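Glucuronan lyase A (Trichoderma reesei, PDB 2ZZJ) binds calcium and probably cleaves beta-1,4-glucuronan within the chain as a polysaccharide lyase. Local coordinates at residues Q157-K169 against H178-D190. Residues are numbered along the deposited sequence; the frame is centred on the assembly and turned at random.
Sequences QIKWASDNTGYFK and HEEYNVATTVDDD
Strands 166-169 and 178-181 run antiparallel, their axes 4.7 Å apart, and Phe168 and Glu180 form a hydrogen-bonded pair, Phe168 N to Glu180 O at 3.0 Å. Farther along, Val183 N reaches Gly166 O in a nearly straight bond (171°) from above the carbonyl plane. On one face of the hairpin, Lys169 lies alongside Glu179; its chain, bent at chi3 (65°), brings CE to 3.1 Å from Tyr181 OH as it crosses the tyrosine at an angle, CD lying nearest OH and CZ. NZ makes a weak 3.0 Å bond to Tyr181 OH and a second bond to Gln157 OE1. Tyr181 OH in turn donates to Glu179 OE2, which also forms a salt bridge with Lys176. With an alanine here in place of Lys169, Gln157 OE1 would probably lose this donor and Tyr181 the aliphatic chain beside its hydroxyl end. On the other face, His178 CD2 meets the Phe168 ring at its edge, while His178 NE2 donates in its ring plane to Glu180 OE2 (2.7 Å), a carboxylate also paired with Arg140. Beyond the corner at Asn182, Thr185 points into the base of the 161-165 connection, between Lys159 and Ala161 on one side and Tyr167 on the next strand: OG1 donates to Lys159 O (2.7 Å) and accepts from Ala161 N (3.0 Å). Ala161 O receives both Thr185 N and Thr186 N. Thus the chain leaving a beta hairpin pins the preceding strand connection, at one end of a sheet in this beta-jelly roll, away from the calcium site.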
loop_
_atom_site.group_PDB
_atom_site.type_symbol
_atom_site.label_atom_id
_atom_site.label_comp_id
_atom_site.label_asym_id
_atom_site.label_seq_id
_atom_site.Cartn_x
_atom_site.Cartn_y
_atom_site.Cartn_z
ATOM N N GLN A 157 1.778 -2.406 -12.407
ATOM C CA GLN A 157 2.517 -1.681 -13.454
ATOM C C GLN A 157 1.794 -0.369 -13.648
ATOM O O GLN A 157 0.643 -0.382 -14.049
ATOM C CB GLN A 157 2.520 -2.476 -14.746
ATOM C CG GLN A 157 3.173 -1.709 -15.902
ATOM C CD GLN A 157 3.049 -2.421 -17.226
ATOM O OE1 GLN A 157 2.375 -3.442 -17.337
ATOM N NE2 GLN A 157 3.695 -1.863 -18.254
ATOM N N ILE A 158 2.437 0.744 -13.324
ATOM C CA ILE A 158 1.743 2.011 -13.339
ATOM C C ILE A 158 2.563 3.021 -14.117
ATOM O O ILE A 158 3.732 3.238 -13.786
ATOM C CB ILE A 158 1.423 2.552 -11.910
ATOM C CG1 ILE A 158 0.582 1.530 -11.120
ATOM C CG2 ILE A 158 0.613 3.877 -11.994
ATOM C CD1 ILE A 158 0.345 1.876 -9.674
ATOM N N LYS A 159 1.942 3.678 -15.106
ATOM C CA LYS A 159 2.568 4.873 -15.688
ATOM C C LYS A 159 1.938 6.077 -14.997
ATOM O O LYS A 159 0.725 6.304 -15.118
ATOM C CB LYS A 159 2.349 4.929 -17.193
ATOM C CG LYS A 159 2.875 6.192 -17.851
ATOM C CD LYS A 159 2.498 6.177 -19.339
ATOM C CE LYS A 159 2.843 7.504 -20.033
ATOM N NZ LYS A 159 4.301 7.824 -19.940
ATOM N N TRP A 160 2.760 6.797 -14.242
ATOM C CA TRP A 160 2.323 7.920 -13.412
ATOM C C TRP A 160 2.214 9.166 -14.306
ATOM O O TRP A 160 3.229 9.695 -14.751
ATOM C CB TRP A 160 3.314 8.149 -12.280
ATOM C CG TRP A 160 3.456 6.929 -11.351
ATOM C CD1 TRP A 160 4.523 6.070 -11.268
ATOM C CD2 TRP A 160 2.480 6.457 -10.404
ATOM N NE1 TRP A 160 4.270 5.082 -10.319
ATOM C CE2 TRP A 160 3.031 5.301 -9.772
ATOM C CE3 TRP A 160 1.187 6.883 -10.041
ATOM C CZ2 TRP A 160 2.345 4.593 -8.774
ATOM C CZ3 TRP A 160 0.494 6.176 -9.045
ATOM C CH2 TRP A 160 1.068 5.043 -8.431
ATOM N N ALA A 161 0.978 9.574 -14.572
ATOM C CA ALA A 161 0.676 10.728 -15.433
ATOM C C ALA A 161 -0.537 11.487 -14.893
ATOM O O ALA A 161 -1.455 10.882 -14.320
ATOM C CB ALA A 161 0.402 10.261 -16.869
ATOM N N SER A 162 -0.541 12.811 -15.074
ATOM C CA SER A 162 -1.737 13.617 -14.752
ATOM C C SER A 162 -2.603 13.897 -15.983
ATOM O O SER A 162 -3.731 14.338 -15.845
ATOM C CB SER A 162 -1.360 14.901 -14.032
ATOM O OG SER A 162 -0.485 15.688 -14.813
ATOM N N ASP A 163 -2.044 13.624 -17.168
ATOM C CA ASP A 163 -2.752 13.457 -18.443
ATOM C C ASP A 163 -3.648 12.250 -18.430
ATOM O O ASP A 163 -3.466 11.364 -17.604
ATOM C CB ASP A 163 -1.735 13.060 -19.511
ATOM C CG ASP A 163 -0.917 14.198 -20.000
ATOM O OD1 ASP A 163 -0.612 14.166 -21.211
ATOM O OD2 ASP A 163 -0.556 15.101 -19.199
ATOM N N ASN A 164 -4.527 12.159 -19.423
ATOM C CA ASN A 164 -5.149 10.887 -19.783
ATOM C C ASN A 164 -4.193 9.959 -20.565
ATOM O O ASN A 164 -4.625 9.199 -21.423
ATOM C CB ASN A 164 -6.528 11.095 -20.482
ATOM C CG ASN A 164 -6.420 11.507 -21.981
ATOM O OD1 ASN A 164 -5.345 11.883 -22.482
ATOM N ND2 ASN A 164 -7.556 11.418 -22.696
ATOM N N THR A 165 -2.893 10.027 -20.258
ATOM C CA THR A 165 -1.865 9.148 -20.881
ATOM C C THR A 165 -1.252 8.072 -19.924
ATOM O O THR A 165 -0.364 7.310 -20.329
ATOM C CB THR A 165 -0.695 9.947 -21.469
ATOM O OG1 THR A 165 0.025 10.585 -20.410
ATOM C CG2 THR A 165 -1.184 10.999 -22.493
ATOM N N GLY A 166 -1.727 8.046 -18.677
ATOM C CA GLY A 166 -1.304 7.042 -17.695
ATOM C C GLY A 166 -1.988 5.706 -17.903
ATOM O O GLY A 166 -2.888 5.554 -18.734
ATOM N N TYR A 167 -1.535 4.699 -17.163
ATOM C CA TYR A 167 -2.247 3.447 -17.129
ATOM C C TYR A 167 -2.002 2.787 -15.774
ATOM O O TYR A 167 -1.084 3.182 -15.053
ATOM C CB TYR A 167 -1.879 2.510 -18.290
ATOM C CG TYR A 167 -0.415 2.293 -18.565
ATOM C CD1 TYR A 167 0.367 1.446 -17.762
ATOM C CD2 TYR A 167 0.176 2.869 -19.692
ATOM C CE1 TYR A 167 1.705 1.232 -18.050
ATOM C CE2 TYR A 167 1.513 2.656 -19.994
ATOM C CZ TYR A 167 2.272 1.834 -19.174
ATOM O OH TYR A 167 3.597 1.643 -19.487
ATOM N N PHE A 168 -2.816 1.787 -15.458
ATOM C CA PHE A 168 -2.918 1.281 -14.090
ATOM C C PHE A 168 -3.294 -0.188 -14.196
ATOM O O PHE A 168 -4.408 -0.549 -14.565
ATOM C CB PHE A 168 -3.950 2.131 -13.341
ATOM C CG PHE A 168 -4.137 1.779 -11.873
ATOM C CD1 PHE A 168 -3.286 2.303 -10.904
ATOM C CD2 PHE A 168 -5.217 1.015 -11.471
ATOM C CE1 PHE A 168 -3.476 2.024 -9.537
ATOM C CE2 PHE A 168 -5.417 0.734 -10.103
ATOM C CZ PHE A 168 -4.529 1.226 -9.151
ATOM N N LYS A 169 -2.307 -1.050 -13.945
ATOM C CA LYS A 169 -2.442 -2.479 -14.171
ATOM C C LYS A 169 -2.025 -3.212 -12.904
ATOM O O LYS A 169 -1.051 -2.817 -12.278
ATOM C CB LYS A 169 -1.537 -2.903 -15.339
ATOM C CG LYS A 169 -1.851 -2.120 -16.620
ATOM C CD LYS A 169 -0.823 -2.323 -17.737
ATOM C CE LYS A 169 -0.810 -3.751 -18.243
ATOM N NZ LYS A 169 0.150 -3.887 -19.425
ATOM N N HIS A 178 -6.541 -6.569 -13.234
ATOM C CA HIS A 178 -7.053 -5.271 -13.583
ATOM C C HIS A 178 -6.148 -4.609 -14.583
ATOM O O HIS A 178 -4.938 -4.651 -14.448
ATOM C CB HIS A 178 -7.184 -4.372 -12.342
ATOM C CG HIS A 178 -7.928 -3.096 -12.596
ATOM N ND1 HIS A 178 -9.304 -3.042 -12.667
ATOM C CD2 HIS A 178 -7.492 -1.832 -12.825
ATOM C CE1 HIS A 178 -9.683 -1.795 -12.907
ATOM N NE2 HIS A 178 -8.605 -1.046 -13.021
ATOM N N GLU A 179 -6.722 -3.994 -15.612
ATOM C CA GLU A 179 -5.918 -3.104 -16.421
ATOM C C GLU A 179 -6.801 -2.037 -17.013
ATOM O O GLU A 179 -7.952 -2.301 -17.403
ATOM C CB GLU A 179 -5.093 -3.869 -17.466
ATOM C CG GLU A 179 -5.595 -3.823 -18.895
ATOM C CD GLU A 179 -5.169 -5.026 -19.699
ATOM O OE1 GLU A 179 -6.041 -5.883 -19.941
ATOM O OE2 GLU A 179 -3.977 -5.133 -20.046
ATOM N N GLU A 180 -6.297 -0.826 -17.002
ATOM C CA GLU A 180 -6.974 0.257 -17.679
ATOM C C GLU A 180 -5.942 1.226 -18.230
ATOM O O GLU A 180 -4.853 1.386 -17.665
ATOM C CB GLU A 180 -8.010 0.925 -16.771
ATOM C CG GLU A 180 -7.450 1.707 -15.622
ATOM C CD GLU A 180 -8.554 2.196 -14.700
ATOM O OE1 GLU A 180 -9.198 3.205 -15.041
ATOM O OE2 GLU A 180 -8.787 1.578 -13.641
ATOM N N TYR A 181 -6.280 1.843 -19.371
ATOM C CA TYR A 181 -5.347 2.672 -20.141
ATOM C C TYR A 181 -5.855 4.095 -20.344
ATOM O O TYR A 181 -7.034 4.380 -20.120
ATOM C CB TYR A 181 -5.078 2.018 -21.493
ATOM C CG TYR A 181 -4.354 0.713 -21.340
ATOM C CD1 TYR A 181 -2.952 0.670 -21.285
ATOM C CD2 TYR A 181 -5.067 -0.473 -21.176
ATOM C CE1 TYR A 181 -2.282 -0.550 -21.110
ATOM C CE2 TYR A 181 -4.414 -1.674 -20.998
ATOM C CZ TYR A 181 -3.023 -1.707 -20.959
ATOM O OH TYR A 181 -2.393 -2.924 -20.781
ATOM N N ASN A 182 -4.961 4.978 -20.764
ATOM C CA ASN A 182 -5.346 6.356 -21.074
ATOM C C ASN A 182 -6.158 6.976 -19.937
ATOM O O ASN A 182 -7.281 7.482 -20.144
ATOM C CB ASN A 182 -6.139 6.412 -22.399
ATOM C CG ASN A 182 -5.392 5.756 -23.554
ATOM O OD1 ASN A 182 -4.221 6.047 -23.797
ATOM N ND2 ASN A 182 -6.066 4.856 -24.260
ATOM N N VAL A 183 -5.591 6.900 -18.733
ATOM C CA VAL A 183 -6.181 7.505 -17.537
ATOM C C VAL A 183 -5.124 8.321 -16.835
ATOM O O VAL A 183 -3.918 8.041 -16.973
ATOM C CB VAL A 183 -6.752 6.452 -16.536
ATOM C CG1 VAL A 183 -8.076 5.922 -16.997
ATOM C CG2 VAL A 183 -5.747 5.304 -16.284
ATOM N N ALA A 184 -5.562 9.342 -16.094
ATOM C CA ALA A 184 -4.679 10.115 -15.237
ATOM C C ALA A 184 -4.534 9.386 -13.889
ATOM O O ALA A 184 -5.531 9.168 -13.183
ATOM C CB ALA A 184 -5.245 11.510 -15.004
ATOM N N THR A 185 -3.305 9.029 -13.538
ATOM C CA THR A 185 -3.039 8.196 -12.345
ATOM C C THR A 185 -2.396 8.920 -11.132
ATOM O O THR A 185 -2.145 8.289 -10.084
ATOM C CB THR A 185 -2.115 7.040 -12.719
ATOM O OG1 THR A 185 -0.938 7.569 -13.353
ATOM C CG2 THR A 185 -2.832 6.040 -13.612
ATOM N N THR A 186 -2.062 10.205 -11.278
ATOM C CA THR A 186 -1.528 11.016 -10.184
ATOM C C THR A 186 -1.945 12.481 -10.373
ATOM O O THR A 186 -2.457 12.847 -11.439
ATOM C CB THR A 186 0.024 10.878 -9.991
ATOM O OG1 THR A 186 0.434 11.395 -8.713
ATOM C CG2 THR A 186 0.826 11.562 -11.119
ATOM N N VAL A 187 -1.727 13.296 -9.342
ATOM C CA VAL A 187 -2.011 14.729 -9.402
ATOM C C VAL A 187 -1.005 15.460 -10.300
ATOM O O VAL A 187 0.103 14.972 -10.540
ATOM C CB VAL A 187 -2.087 15.392 -7.973
ATOM C CG1 VAL A 187 -3.303 14.864 -7.196
ATOM C CG2 VAL A 187 -0.830 15.184 -7.175
ATOM N N ASP A 188 -1.398 16.632 -10.800
ATOM C CA ASP A 188 -0.568 17.352 -11.765
ATOM C C ASP A 188 0.574 18.186 -11.152
ATOM O O ASP A 188 0.690 19.380 -11.441
ATOM C CB ASP A 188 -1.440 18.185 -12.740
ATOM C CG ASP A 188 -2.250 19.290 -12.044
ATOM O OD1 ASP A 188 -2.310 19.303 -10.794
ATOM O OD2 ASP A 188 -2.819 20.162 -12.763
ATOM N N ASP A 189 1.419 17.555 -10.334
ATOM C CA ASP A 189 2.694 18.147 -9.890
ATOM C C ASP A 189 3.881 17.139 -9.896
ATOM O O ASP A 189 3.730 16.004 -10.363
ATOM C CB ASP A 189 2.567 18.848 -8.530
ATOM C CG ASP A 189 2.396 17.876 -7.371
ATOM O OD1 ASP A 189 2.822 16.682 -7.485
ATOM O OD2 ASP A 189 1.862 18.321 -6.322
ATOM N N ASP A 190 5.032 17.554 -9.371
ATOM C CA ASP A 190 6.264 16.738 -9.428
ATOM C C ASP A 190 6.766 16.308 -8.033
ATOM O O ASP A 190 7.958 16.090 -7.820
ATOM C CB ASP A 190 7.378 17.479 -10.190
ATOM C CG ASP A 190 6.942 17.962 -11.567
ATOM O OD1 ASP A 190 6.228 17.241 -12.298
ATOM O OD2 ASP A 190 7.333 19.092 -11.934
HETATM O O HOH W 1 -4.460 14.643 -12.760
HETATM O O HOH W 2 -2.001 4.884 -21.467
#